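Long-range contacts in pyruvate formate-lyase 2 (Archaeoglobus fulgidus, PDB 2F3O), which is of uncertain function but belongs to the glycyl radical enzymes, the pyruvate formate-lyase-like family, and is probably a lyase: residues Leu299-Leu304 with Thr352-Glu357; Asn306-Thr311 with Glu357-Leu362; Leu460-Glu465 with Gly639-Ala644; Arg573-Gly578 with Gly648-Glu653. All coordinates share one frame; numbering follows the deposited sequence.

Interaction 1: Leu299-Leu304 with Thr352-Glu357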
loop_
_atom_site.group_PDB
_atom_site.type_symbol
_atom_site.label_atom_id
_atom_site.label_comp_id
_atom_site.label_asym_id
_atom_site.label_seq_id
_atom_site.Cartn_x
_atom_site.Cartn_y
_atom_site.Cartn_z
ATOM N N LEU A 299 22.951 -21.065 44.523
ATOM C CA LEU A 299 23.684 -20.954 43.265
ATOM C C LEU A 299 22.947 -20.010 42.309
ATOM O O LEU A 299 23.558 -19.112 41.718
ATOM C CB LEU A 299 23.844 -22.328 42.618
ATOM C CG LEU A 299 24.478 -22.334 41.226
ATOM C CD1 LEU A 299 25.917 -21.879 41.311
ATOM C CD2 LEU A 299 24.397 -23.704 40.607
ATOM N N ALA A 300 21.631 -20.213 42.189
ATOM C CA ALA A 300 20.749 -19.343 41.399
ATOM C C ALA A 300 20.852 -17.887 41.805
ATOM O O ALA A 300 20.882 -17.013 40.948
ATOM C CB ALA A 300 19.328 -19.792 41.526
ATOM N N PHE A 301 20.906 -17.652 43.114
ATOM C CA PHE A 301 21.158 -16.333 43.680
ATOM C C PHE A 301 22.480 -15.741 43.202
ATOM O O PHE A 301 22.529 -14.573 42.832
ATOM C CB PHE A 301 21.169 -16.416 45.204
ATOM C CG PHE A 301 21.035 -15.087 45.894
ATOM C CD1 PHE A 301 19.797 -14.532 46.104
ATOM C CD2 PHE A 301 22.143 -14.411 46.368
ATOM C CE1 PHE A 301 19.671 -13.318 46.755
ATOM C CE2 PHE A 301 22.013 -13.199 47.020
ATOM C CZ PHE A 301 20.788 -12.656 47.212
ATOM N N ASP A 302 23.537 -16.550 43.208
ATOM C CA ASP A 302 24.886 -16.088 42.865
ATOM C C ASP A 302 24.979 -15.744 41.391
ATOM O O ASP A 302 25.654 -14.780 41.014
ATOM C CB ASP A 302 25.939 -17.160 43.194
ATOM C CG ASP A 302 26.565 -16.999 44.591
ATOM O OD1 ASP A 302 26.451 -15.901 45.199
ATOM O OD2 ASP A 302 27.193 -17.987 45.059
ATOM N N ILE A 303 24.304 -16.549 40.573
ATOM C CA ILE A 303 24.193 -16.325 39.130
ATOM C C ILE A 303 23.557 -14.954 38.815
ATOM O O ILE A 303 24.106 -14.154 38.046
ATOM C CB ILE A 303 23.386 -17.474 38.482
ATOM C CG1 ILE A 303 24.219 -18.758 38.404
ATOM C CG2 ILE A 303 22.944 -17.126 37.113
ATOM C CD1 ILE A 303 23.407 -19.980 38.028
ATOM N N LEU A 304 22.434 -14.665 39.466
ATOM C CA LEU A 304 21.747 -13.394 39.287
ATOM C C LEU A 304 22.561 -12.255 39.845
ATOM O O LEU A 304 22.606 -11.183 39.248
ATOM C CB LEU A 304 20.383 -13.431 39.955
ATOM C CG LEU A 304 19.453 -14.448 39.308
ATOM C CD1 LEU A 304 18.304 -14.770 40.232
ATOM C CD2 LEU A 304 18.970 -13.954 37.947
ATOM N N THR A 352 10.785 -13.689 40.956
ATOM C CA THR A 352 10.534 -12.272 41.214
ATOM C C THR A 352 11.114 -11.908 42.569
ATOM O O THR A 352 11.856 -10.930 42.688
ATOM C CB THR A 352 9.035 -11.936 41.234
ATOM O OG1 THR A 352 8.410 -12.453 40.059
ATOM C CG2 THR A 352 8.821 -10.454 41.315
ATOM N N TYR A 353 10.792 -12.731 43.571
ATOM C CA TYR A 353 11.255 -12.539 44.947
ATOM C C TYR A 353 12.774 -12.568 45.044
ATOM O O TYR A 353 13.383 -11.723 45.706
ATOM C CB TYR A 353 10.679 -13.628 45.848
ATOM C CG TYR A 353 9.216 -13.469 46.167
ATOM C CD1 TYR A 353 8.253 -14.197 45.481
ATOM C CD2 TYR A 353 8.796 -12.605 47.174
ATOM C CE1 TYR A 353 6.901 -14.062 45.780
ATOM C CE2 TYR A 353 7.450 -12.457 47.479
ATOM C CZ TYR A 353 6.504 -13.184 46.780
ATOM O OH TYR A 353 5.159 -13.037 47.084
ATOM N N LEU A 354 13.362 -13.555 44.372
ATOM C CA LEU A 354 14.805 -13.715 44.289
ATOM C C LEU A 354 15.461 -12.452 43.805
ATOM O O LEU A 354 16.413 -11.979 44.401
ATOM C CB LEU A 354 15.169 -14.833 43.321
ATOM C CG LEU A 354 15.623 -16.130 43.959
ATOM C CD1 LEU A 354 16.473 -16.888 42.952
ATOM C CD2 LEU A 354 16.400 -15.834 45.239
ATOM N N MET A 355 14.919 -11.892 42.736
ATOM C CA MET A 355 15.495 -10.715 42.144
ATOM C C MET A 355 15.424 -9.487 43.041
ATOM O O MET A 355 16.300 -8.636 42.983
ATOM C CB MET A 355 14.893 -10.476 40.771
ATOM C CG MET A 355 15.500 -11.398 39.761
ATOM S SD MET A 355 14.494 -11.532 38.305
ATOM C CE MET A 355 15.405 -12.728 37.346
ATOM N N LEU A 356 14.404 -9.431 43.893
ATOM C CA LEU A 356 14.258 -8.360 44.865
ATOM C C LEU A 356 15.346 -8.501 45.923
ATOM O O LEU A 356 15.949 -7.506 46.338
ATOM C CB LEU A 356 12.882 -8.444 45.529
ATOM C CG LEU A 356 12.066 -7.224 45.965
ATOM C CD1 LEU A 356 11.170 -7.653 47.109
ATOM C CD2 LEU A 356 12.880 -5.995 46.373
ATOM N N GLU A 357 15.589 -9.742 46.344
ATOM C CA GLU A 357 16.598 -10.056 47.362
ATOM C C GLU A 357 18.008 -9.689 46.959
ATOM O O GLU A 357 18.712 -9.062 47.737
ATOM C CB GLU A 357 16.588 -11.535 47.687
ATOM C CG GLU A 357 15.742 -11.939 48.846
ATOM C CD GLU A 357 16.201 -13.278 49.384
ATOM O OE1 GLU A 357 15.439 -14.264 49.237
ATOM O OE2 GLU A 357 17.345 -13.347 49.912
#
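Phe-301 reaches across to Leu-354 and Glu-357 by way of the rim of its ring, a simple example of how an aromatic side chain can bridge two inclined helices. Its CG stands anti to the backbone N (chi1 -164°), which carries the ring from CB toward the neighbouring helix. Along the ring, CD1 meets the methyl CD2 of Leu-354 at 3.7 Å, close to the ring plane. One atom further, CE1 rests against CB of Glu-357, also at 3.7 Å and again at the edge. The tip, CZ, comes to the backbone carbon C of Glu-357 at 4.1 Å. OE1 of Glu-357 forms a salt bridge with Arg-384, while OE2 lies 3.9 Å from CE1 of Phe-301.

The two branches of Leu-304 divide their contacts: CD1 meets CD1 of Leu-354 at 3.9 Å, and CD2 meets CE of Met-355, the end of an extended chain, at 3.8 Å. The axes of the two segments approach to 10.0 Å and cross at -59°. This is the apolar seam of two inclined helices, consistent with the helical layer that surrounds the barrel of the pyruvate formate-lyase fold.

Interaction 2: Asn306-Thr311 with Glu357-Leu362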
loop_
_atom_site.group_PDB
_atom_site.type_symbol
_atom_site.label_atom_id
_atom_site.label_comp_id
_atom_site.label_asym_id
_atom_site.label_seq_id
_atom_site.Cartn_x
_atom_site.Cartn_y
_atom_site.Cartn_z
ATOM N N ASN A 306 25.809 -12.019 39.966
ATOM C CA ASN A 306 26.863 -11.770 39.004
ATOM C C ASN A 306 26.424 -10.862 37.858
ATOM O O ASN A 306 27.165 -9.965 37.450
ATOM C CB ASN A 306 27.310 -13.097 38.431
ATOM C CG ASN A 306 28.724 -13.060 37.905
ATOM O OD1 ASN A 306 29.206 -12.068 37.356
ATOM N ND2 ASN A 306 29.401 -14.156 38.079
ATOM N N LEU A 307 25.221 -11.121 37.345
ATOM C CA LEU A 307 24.605 -10.297 36.304
ATOM C C LEU A 307 24.388 -8.850 36.781
ATOM O O LEU A 307 24.830 -7.904 36.118
ATOM C CB LEU A 307 23.269 -10.915 35.907
ATOM C CG LEU A 307 22.712 -10.875 34.482
ATOM C CD1 LEU A 307 21.218 -11.095 34.572
ATOM C CD2 LEU A 307 22.979 -9.585 33.786
ATOM N N TRP A 308 23.713 -8.697 37.925
ATOM C CA TRP A 308 23.466 -7.385 38.503
ATOM C C TRP A 308 24.763 -6.622 38.638
ATOM O O TRP A 308 24.858 -5.479 38.193
ATOM C CB TRP A 308 22.834 -7.519 39.880
ATOM C CG TRP A 308 21.327 -7.371 39.989
ATOM C CD1 TRP A 308 20.655 -6.557 40.861
ATOM C CD2 TRP A 308 20.314 -8.086 39.259
ATOM N NE1 TRP A 308 19.297 -6.693 40.694
ATOM C CE2 TRP A 308 19.061 -7.635 39.730
ATOM C CE3 TRP A 308 20.342 -9.058 38.249
ATOM C CZ2 TRP A 308 17.862 -8.115 39.228
ATOM C CZ3 TRP A 308 19.145 -9.532 37.749
ATOM C CH2 TRP A 308 17.923 -9.065 38.240
ATOM N N ILE A 309 25.770 -7.280 39.210
ATOM C CA ILE A 309 27.080 -6.658 39.449
ATOM C C ILE A 309 27.801 -6.246 38.160
ATOM O O ILE A 309 28.464 -5.198 38.112
ATOM C CB ILE A 309 27.997 -7.554 40.358
ATOM C CG1 ILE A 309 27.463 -7.583 41.787
ATOM C CG2 ILE A 309 29.438 -7.048 40.417
ATOM C CD1 ILE A 309 28.276 -8.406 42.724
ATOM N N LYS A 310 27.634 -7.032 37.100
ATOM C CA LYS A 310 28.321 -6.709 35.857
ATOM C C LYS A 310 27.811 -5.454 35.171
ATOM O O LYS A 310 28.605 -4.745 34.576
ATOM C CB LYS A 310 28.400 -7.905 34.908
ATOM C CG LYS A 310 29.432 -8.923 35.369
ATOM C CD LYS A 310 29.903 -9.847 34.271
ATOM C CE LYS A 310 31.111 -9.264 33.573
ATOM N NZ LYS A 310 32.093 -10.306 33.179
ATOM N N THR A 311 26.525 -5.129 35.315
ATOM C CA THR A 311 25.988 -3.887 34.723
ATOM C C THR A 311 26.549 -2.595 35.335
ATOM O O THR A 311 26.252 -1.503 34.857
ATOM C CB THR A 311 24.458 -3.806 34.771
ATOM O OG1 THR A 311 24.046 -3.381 36.070
ATOM C CG2 THR A 311 23.830 -5.149 34.445
ATOM N N GLU A 357 15.589 -9.742 46.344
ATOM C CA GLU A 357 16.598 -10.056 47.362
ATOM C C GLU A 357 18.008 -9.689 46.959
ATOM O O GLU A 357 18.712 -9.062 47.737
ATOM C CB GLU A 357 16.588 -11.535 47.687
ATOM C CG GLU A 357 15.742 -11.939 48.846
ATOM C CD GLU A 357 16.201 -13.278 49.384
ATOM O OE1 GLU A 357 15.439 -14.264 49.237
ATOM O OE2 GLU A 357 17.345 -13.347 49.912
ATOM N N VAL A 358 18.416 -10.093 45.756
ATOM C CA VAL A 358 19.738 -9.748 45.238
ATOM C C VAL A 358 19.864 -8.234 45.074
ATOM O O VAL A 358 20.909 -7.659 45.380
ATOM C CB VAL A 358 20.115 -10.549 43.954
ATOM C CG1 VAL A 358 18.960 -10.704 43.086
ATOM C CG2 VAL A 358 21.200 -9.880 43.158
ATOM N N THR A 359 18.777 -7.580 44.679
ATOM C CA THR A 359 18.760 -6.127 44.607
ATOM C C THR A 359 18.980 -5.500 45.980
ATOM O O THR A 359 19.777 -4.570 46.117
ATOM C CB THR A 359 17.442 -5.601 43.999
ATOM O OG1 THR A 359 17.316 -6.076 42.655
ATOM C CG2 THR A 359 17.427 -4.083 44.001
ATOM N N ASP A 360 18.301 -6.048 46.988
ATOM C CA ASP A 360 18.346 -5.520 48.353
ATOM C C ASP A 360 19.740 -5.666 48.965
ATOM O O ASP A 360 20.226 -4.760 49.666
ATOM C CB ASP A 360 17.311 -6.234 49.241
ATOM C CG ASP A 360 16.945 -5.427 50.506
ATOM O OD1 ASP A 360 17.413 -4.262 50.652
ATOM O OD2 ASP A 360 16.163 -5.958 51.346
ATOM N N ARG A 361 20.365 -6.810 48.694
ATOM C CA ARG A 361 21.679 -7.119 49.225
ATOM C C ARG A 361 22.740 -6.216 48.603
ATOM O O ARG A 361 23.584 -5.668 49.308
ATOM C CB ARG A 361 22.015 -8.598 48.977
ATOM C CG ARG A 361 23.523 -8.934 48.988
ATOM C CD ARG A 361 24.130 -8.967 50.402
ATOM N NE ARG A 361 25.483 -9.531 50.423
ATOM C CZ ARG A 361 25.759 -10.840 50.382
ATOM N NH1 ARG A 361 24.773 -11.741 50.307
ATOM N NH2 ARG A 361 27.030 -11.249 50.410
ATOM N N LEU A 362 22.671 -6.047 47.286
ATOM C CA LEU A 362 23.752 -5.417 46.551
ATOM C C LEU A 362 23.822 -3.924 46.745
ATOM O O LEU A 362 24.907 -3.391 46.902
ATOM C CB LEU A 362 23.666 -5.742 45.062
ATOM C CG LEU A 362 24.660 -6.775 44.518
ATOM C CD1 LEU A 362 25.215 -7.649 45.608
ATOM C CD2 LEU A 362 24.061 -7.630 43.411
#
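The indole of Trp-308 meets Val-358 over one face and Thr-359 at its edge. CG2 of Val-358 stands 4.0 Å above the ring plane, 16° off the normal at the five-membered ring and toward the rim of the indole as a whole, a CH-pi contact. With CG1 turned between N and the carbonyl carbon (chi1 39°), CG2 is the branch directed over the indole. The setting is a beta-alpha-beta unit: helix 350-362, which carries Val-358 and Thr-359, joins the adjacent parallel strands 334-338 and 368-373, and helix 297-310 packs on it with segment axes 10.5 Å apart.

At the ring edge, NE1 of Trp-308 donates to OG1 of Thr-359 at 2.9 Å, with an N-H...O angle of 150° and the oxygen tilted somewhat out of the indole plane. OG1 of Thr-359 also bonds to the carbonyl O of Met-355, one turn back in its own helix. The hydroxyl is thus held between a helix backbone and a buried indole N-H, which would restrict the rotation of both side chains. Pro-367 also touches the tryptophan, and helix 5-11 packs on Ile-309 and Leu-362. The methyl CD2 of Leu-362 approaches the start of the tryptophan side chain, 3.7 Å from CB of Trp-308, and the same methyl lies 3.8 Å from CG1 of Ile-309.

Interaction 3: Leu460-Glu465 with Gly639-Ala644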
loop_
_atom_site.group_PDB
_atom_site.type_symbol
_atom_site.label_atom_id
_atom_site.label_comp_id
_atom_site.label_asym_id
_atom_site.label_seq_id
_atom_site.Cartn_x
_atom_site.Cartn_y
_atom_site.Cartn_z
ATOM N N LEU A 460 13.717 35.952 28.256
ATOM C CA LEU A 460 13.521 37.072 29.169
ATOM C C LEU A 460 14.834 37.761 29.558
ATOM O O LEU A 460 14.846 38.955 29.893
ATOM C CB LEU A 460 12.783 36.586 30.413
ATOM C CG LEU A 460 11.719 37.476 31.032
ATOM C CD1 LEU A 460 11.300 38.561 30.082
ATOM C CD2 LEU A 460 10.531 36.644 31.457
ATOM N N GLN A 461 15.937 37.022 29.477
ATOM C CA GLN A 461 17.218 37.548 29.909
ATOM C C GLN A 461 18.363 37.259 28.946
ATOM O O GLN A 461 19.521 37.429 29.306
ATOM C CB GLN A 461 17.564 36.994 31.294
ATOM C CG GLN A 461 17.502 35.481 31.382
ATOM C CD GLN A 461 17.991 34.932 32.714
ATOM O OE1 GLN A 461 18.300 33.744 32.833
ATOM N NE2 GLN A 461 18.065 35.791 33.723
ATOM N N PHE A 462 18.062 36.825 27.729
ATOM C CA PHE A 462 19.138 36.392 26.837
ATOM C C PHE A 462 19.006 36.883 25.415
ATOM O O PHE A 462 19.946 36.773 24.639
ATOM C CB PHE A 462 19.258 34.873 26.835
ATOM C CG PHE A 462 19.953 34.314 28.041
ATOM C CD1 PHE A 462 21.295 34.584 28.273
ATOM C CD2 PHE A 462 19.270 33.503 28.941
ATOM C CE1 PHE A 462 21.942 34.061 29.399
ATOM C CE2 PHE A 462 19.905 32.980 30.065
ATOM C CZ PHE A 462 21.243 33.258 30.294
ATOM N N GLY A 463 17.834 37.408 25.075
ATOM C CA GLY A 463 17.605 38.035 23.777
ATOM C C GLY A 463 17.352 37.054 22.648
ATOM O O GLY A 463 17.401 37.418 21.466
ATOM N N TYR A 464 17.078 35.806 23.005
ATOM C CA TYR A 464 16.875 34.764 22.021
ATOM C C TYR A 464 15.469 34.853 21.478
ATOM O O TYR A 464 14.517 34.677 22.237
ATOM C CB TYR A 464 16.999 33.405 22.682
ATOM C CG TYR A 464 18.364 33.050 23.200
ATOM C CD1 TYR A 464 18.506 32.273 24.346
ATOM C CD2 TYR A 464 19.508 33.473 22.544
ATOM C CE1 TYR A 464 19.743 31.932 24.824
ATOM C CE2 TYR A 464 20.755 33.144 23.022
ATOM C CZ TYR A 464 20.860 32.378 24.161
ATOM O OH TYR A 464 22.094 32.045 24.626
ATOM N N GLU A 465 15.319 35.099 20.176
ATOM C CA GLU A 465 13.978 35.057 19.568
ATOM C C GLU A 465 13.626 33.648 19.051
ATOM O O GLU A 465 13.724 33.378 17.860
ATOM C CB GLU A 465 13.860 36.074 18.435
ATOM C CG GLU A 465 14.540 37.409 18.705
ATOM C CD GLU A 465 14.210 38.437 17.632
ATOM O OE1 GLU A 465 13.006 38.761 17.467
ATOM O OE2 GLU A 465 15.151 38.911 16.952
ATOM N N GLY A 639 17.249 25.002 34.489
ATOM C CA GLY A 639 17.127 25.983 35.563
ATOM C C GLY A 639 18.155 27.096 35.491
ATOM O O GLY A 639 17.767 28.259 35.461
ATOM N N PHE A 640 19.442 26.727 35.414
ATOM C CA PHE A 640 20.563 27.666 35.235
ATOM C C PHE A 640 20.227 28.768 34.255
ATOM O O PHE A 640 20.452 29.936 34.533
ATOM C CB PHE A 640 21.813 26.991 34.652
ATOM C CG PHE A 640 22.452 25.944 35.533
ATOM C CD1 PHE A 640 22.365 26.002 36.917
ATOM C CD2 PHE A 640 23.208 24.916 34.951
ATOM C CE1 PHE A 640 22.977 25.019 37.718
ATOM C CE2 PHE A 640 23.832 23.942 35.736
ATOM C CZ PHE A 640 23.714 23.992 37.127
ATOM N N PHE A 641 19.690 28.378 33.103
ATOM C CA PHE A 641 19.419 29.303 32.005
ATOM C C PHE A 641 17.941 29.683 31.875
ATOM O O PHE A 641 17.532 30.237 30.849
ATOM C CB PHE A 641 19.927 28.720 30.682
ATOM C CG PHE A 641 21.333 28.223 30.752
ATOM C CD1 PHE A 641 22.386 29.102 30.647
ATOM C CD2 PHE A 641 21.601 26.875 30.937
ATOM C CE1 PHE A 641 23.678 28.649 30.726
ATOM C CE2 PHE A 641 22.888 26.419 31.017
ATOM C CZ PHE A 641 23.930 27.303 30.910
ATOM N N THR A 642 17.148 29.377 32.905
ATOM C CA THR A 642 15.773 29.865 32.996
ATOM C C THR A 642 15.711 31.107 33.895
ATOM O O THR A 642 16.224 31.097 35.018
ATOM C CB THR A 642 14.811 28.776 33.493
ATOM O OG1 THR A 642 14.830 27.694 32.566
ATOM C CG2 THR A 642 13.390 29.281 33.567
ATOM N N SER A 643 15.088 32.173 33.384
ATOM C CA SER A 643 14.893 33.401 34.129
ATOM C C SER A 643 13.909 33.203 35.280
ATOM O O SER A 643 13.345 32.112 35.454
ATOM C CB SER A 643 14.342 34.475 33.208
ATOM O OG SER A 643 12.939 34.339 33.076
ATOM N N ALA A 644 13.708 34.264 36.065
ATOM C CA ALA A 644 12.750 34.220 37.160
ATOM C C ALA A 644 11.344 34.128 36.584
ATOM O O ALA A 644 11.056 34.712 35.555
ATOM C CB ALA A 644 12.895 35.435 38.039
#
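Ser-643 is the centre of this contact, with Leu-460 and Gln-461 both packed against its short side chain. Its OG lies 3.5 Å from CB of Leu-460, while its CB faces the side-chain amide of Gln-461, whose CD is 3.7 Å away. The amide reaches that place because CG of Gln-461 sits between the backbone N and the carbonyl carbon (chi1 53°), after which the chain runs extended alongside the serine. Further along, the ring of Phe-462 presents its edge to the backbone of Phe-641: CE2 comes to 3.7 Å from O of Phe-641, near the ring plane, and to 4.3 Å from CB of the same residue.

What positions these groups comes from a second shell. Glu-451, on helix 447-453, takes Leu-460 N with OE1 and Ser-643 N with OE2, so that one carboxylate holds both backbones side by side. Lys-448 of the same helix bonds to O of Phe-641, and the amide nitrogen of Gln-461 pairs with OG of Ser-651. The arrangement joins the loop between helices 447-453 and 477-508 to the chain leaving helix 634-640. Its chemistry implies a division of labour: the segments touch each other by van der Waals contact, while several of the polar bonds that hold them come from helix 447-453, which bonds to both, and another ties Gln-461 to Ser-651.

Interaction 4: Arg573-Gly578 with Gly648-Glu653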
loop_
_atom_site.group_PDB
_atom_site.type_symbol
_atom_site.label_atom_id
_atom_site.label_comp_id
_atom_site.label_asym_id
_atom_site.label_seq_id
_atom_site.Cartn_x
_atom_site.Cartn_y
_atom_site.Cartn_z
ATOM N N ARG A 573 11.837 39.970 34.734
ATOM C CA ARG A 573 12.976 40.417 33.929
ATOM C C ARG A 573 14.055 40.982 34.834
ATOM O O ARG A 573 15.255 40.833 34.583
ATOM C CB ARG A 573 12.542 41.488 32.927
ATOM C CG ARG A 573 13.583 41.803 31.849
ATOM C CD ARG A 573 13.144 42.997 31.031
ATOM N NE ARG A 573 11.698 42.962 30.837
ATOM C CZ ARG A 573 11.103 42.492 29.745
ATOM N NH1 ARG A 573 11.835 42.026 28.736
ATOM N NH2 ARG A 573 9.776 42.489 29.660
ATOM N N LYS A 574 13.592 41.611 35.909
ATOM C CA LYS A 574 14.447 42.333 36.834
ATOM C C LYS A 574 14.819 41.463 38.050
ATOM O O LYS A 574 15.455 41.957 38.982
ATOM C CB LYS A 574 13.749 43.641 37.263
ATOM C CG LYS A 574 14.599 44.900 37.149
ATOM C CD LYS A 574 14.724 45.387 35.707
ATOM C CE LYS A 574 15.927 46.326 35.562
ATOM N NZ LYS A 574 17.160 45.768 36.231
ATOM N N ASN A 575 14.417 40.186 38.023
ATOM C CA ASN A 575 14.762 39.188 39.050
ATOM C C ASN A 575 14.291 39.606 40.449
ATOM O O ASN A 575 15.005 39.419 41.441
ATOM C CB ASN A 575 16.277 38.868 39.015
ATOM C CG ASN A 575 16.625 37.487 39.583
ATOM O OD1 ASN A 575 15.779 36.593 39.685
ATOM N ND2 ASN A 575 17.888 37.317 39.957
ATOM N N PHE A 576 13.103 40.214 40.500
ATOM C CA PHE A 576 12.478 40.746 41.730
ATOM C C PHE A 576 13.274 41.807 42.514
ATOM O O PHE A 576 12.986 42.080 43.689
ATOM C CB PHE A 576 12.053 39.612 42.661
ATOM C CG PHE A 576 11.184 38.602 42.011
ATOM C CD1 PHE A 576 11.598 37.287 41.900
ATOM C CD2 PHE A 576 9.960 38.967 41.485
ATOM C CE1 PHE A 576 10.792 36.341 41.294
ATOM C CE2 PHE A 576 9.156 38.032 40.878
ATOM C CZ PHE A 576 9.573 36.714 40.786
ATOM N N VAL A 577 14.281 42.384 41.868
ATOM C CA VAL A 577 15.049 43.464 42.453
ATOM C C VAL A 577 14.276 44.748 42.123
ATOM O O VAL A 577 14.106 45.121 40.955
ATOM C CB VAL A 577 16.524 43.454 41.944
ATOM C CG1 VAL A 577 17.280 44.699 42.374
ATOM C CG2 VAL A 577 17.246 42.199 42.443
ATOM N N GLY A 578 13.750 45.383 43.165
ATOM C CA GLY A 578 12.889 46.546 43.002
ATOM C C GLY A 578 11.427 46.153 43.011
ATOM O O GLY A 578 10.555 47.002 42.844
ATOM N N GLY A 648 7.766 32.844 41.739
ATOM C CA GLY A 648 8.721 33.368 42.714
ATOM C C GLY A 648 10.071 32.673 42.686
ATOM O O GLY A 648 10.942 32.954 43.515
ATOM N N ARG A 649 10.235 31.749 41.746
ATOM C CA ARG A 649 11.489 31.055 41.547
ATOM C C ARG A 649 12.475 32.092 41.039
ATOM O O ARG A 649 12.143 32.893 40.174
ATOM C CB ARG A 649 11.301 29.941 40.520
ATOM C CG ARG A 649 12.282 28.766 40.609
ATOM C CD ARG A 649 12.334 27.958 39.295
ATOM N NE ARG A 649 13.546 28.204 38.520
ATOM C CZ ARG A 649 13.721 29.215 37.668
ATOM N NH1 ARG A 649 12.763 30.103 37.463
ATOM N NH2 ARG A 649 14.867 29.346 37.011
ATOM N N LYS A 650 13.668 32.122 41.622
ATOM C CA LYS A 650 14.669 33.117 41.231
ATOM C C LYS A 650 15.394 32.644 39.969
ATOM O O LYS A 650 15.569 31.440 39.773
ATOM C CB LYS A 650 15.681 33.369 42.375
ATOM C CG LYS A 650 15.127 34.089 43.631
ATOM C CD LYS A 650 14.935 35.607 43.406
ATOM C CE LYS A 650 16.248 36.413 43.569
ATOM N NZ LYS A 650 16.400 37.181 44.852
ATOM N N SER A 651 15.807 33.589 39.124
ATOM C CA SER A 651 16.582 33.287 37.915
ATOM C C SER A 651 17.844 32.466 38.191
ATOM O O SER A 651 18.739 32.919 38.905
ATOM C CB SER A 651 16.977 34.575 37.198
ATOM O OG SER A 651 18.257 34.438 36.605
ATOM N N GLY A 652 17.894 31.255 37.637
ATOM C CA GLY A 652 19.073 30.405 37.737
ATOM C C GLY A 652 18.784 29.167 38.546
ATOM O O GLY A 652 19.487 28.166 38.437
ATOM N N GLU A 653 17.734 29.244 39.357
ATOM C CA GLU A 653 17.389 28.176 40.291
ATOM C C GLU A 653 16.807 26.984 39.535
ATOM O O GLU A 653 16.219 27.174 38.473
ATOM C CB GLU A 653 16.405 28.689 41.366
ATOM C CG GLU A 653 17.052 29.280 42.647
ATOM C CD GLU A 653 16.011 29.870 43.647
ATOM O OE1 GLU A 653 16.422 30.690 44.510
ATOM O OE2 GLU A 653 14.792 29.529 43.579
#
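Asn-575 and Phe-576 occupy the two central positions of a type I' turn from Lys-574 to Val-577, and they face a type II turn that runs from Lys-650 to Glu-653. Both central residues of the first turn have positive phi; in Asn-575, the first residue beyond helix 565-573 to leave helical angles, it is that of a Schellman motif. In the second turn Gly-652 takes the third position with phi 114°. The side chain of Asn-575 joins the turns: OD1 accepts a hydrogen bond from the backbone N of Ser-651 at 3.1 Å, nearly straight at 161°, with the donor tilted from the carbonyl plane. The residue that closes the Schellman motif thus also anchors a turn of the loop between helices 634-640 and 670-677.

Beside this bond, the edge of the Phe-576 ring rests on the incoming chain. CE1 lies 3.9 Å from O of Arg-649, and CD1 lies 4.0 Å from CD of Lys-650, whose chain bends repeatedly along its length. Elsewhere the same ring stacks with His-583 of helix 580-588. Within 648-653, Arg-649 NE and NH2 both donate to the backbone O of Glu-653, each at 2.9 Å; NH2 comes in the carbonyl plane, on a lone pair, whereas NE sits above that plane.

In the fold
From the N terminus, interaction 1 closes a loop that leaves helix 297-310, passes through strand 334-338 and returns on helix 350-362. Interaction 2 crosses it, since their segments alternate; it continues the same helix pair toward the C-terminal ends, and the two share Glu-357. Interactions 3 and 4 follow in series, with the centres of 1 and 3 about 49 Å apart on opposite sides of the chain's centre. Interaction 3 closes a much longer loop, from 460-465 to 639-644, and interaction 4 crosses it by tying 573-578 to 648-653. Arg-649, which probably bonds to the carbonyl oxygens of Thr-642 and Ser-643, joins these two contacts into one cluster of loops.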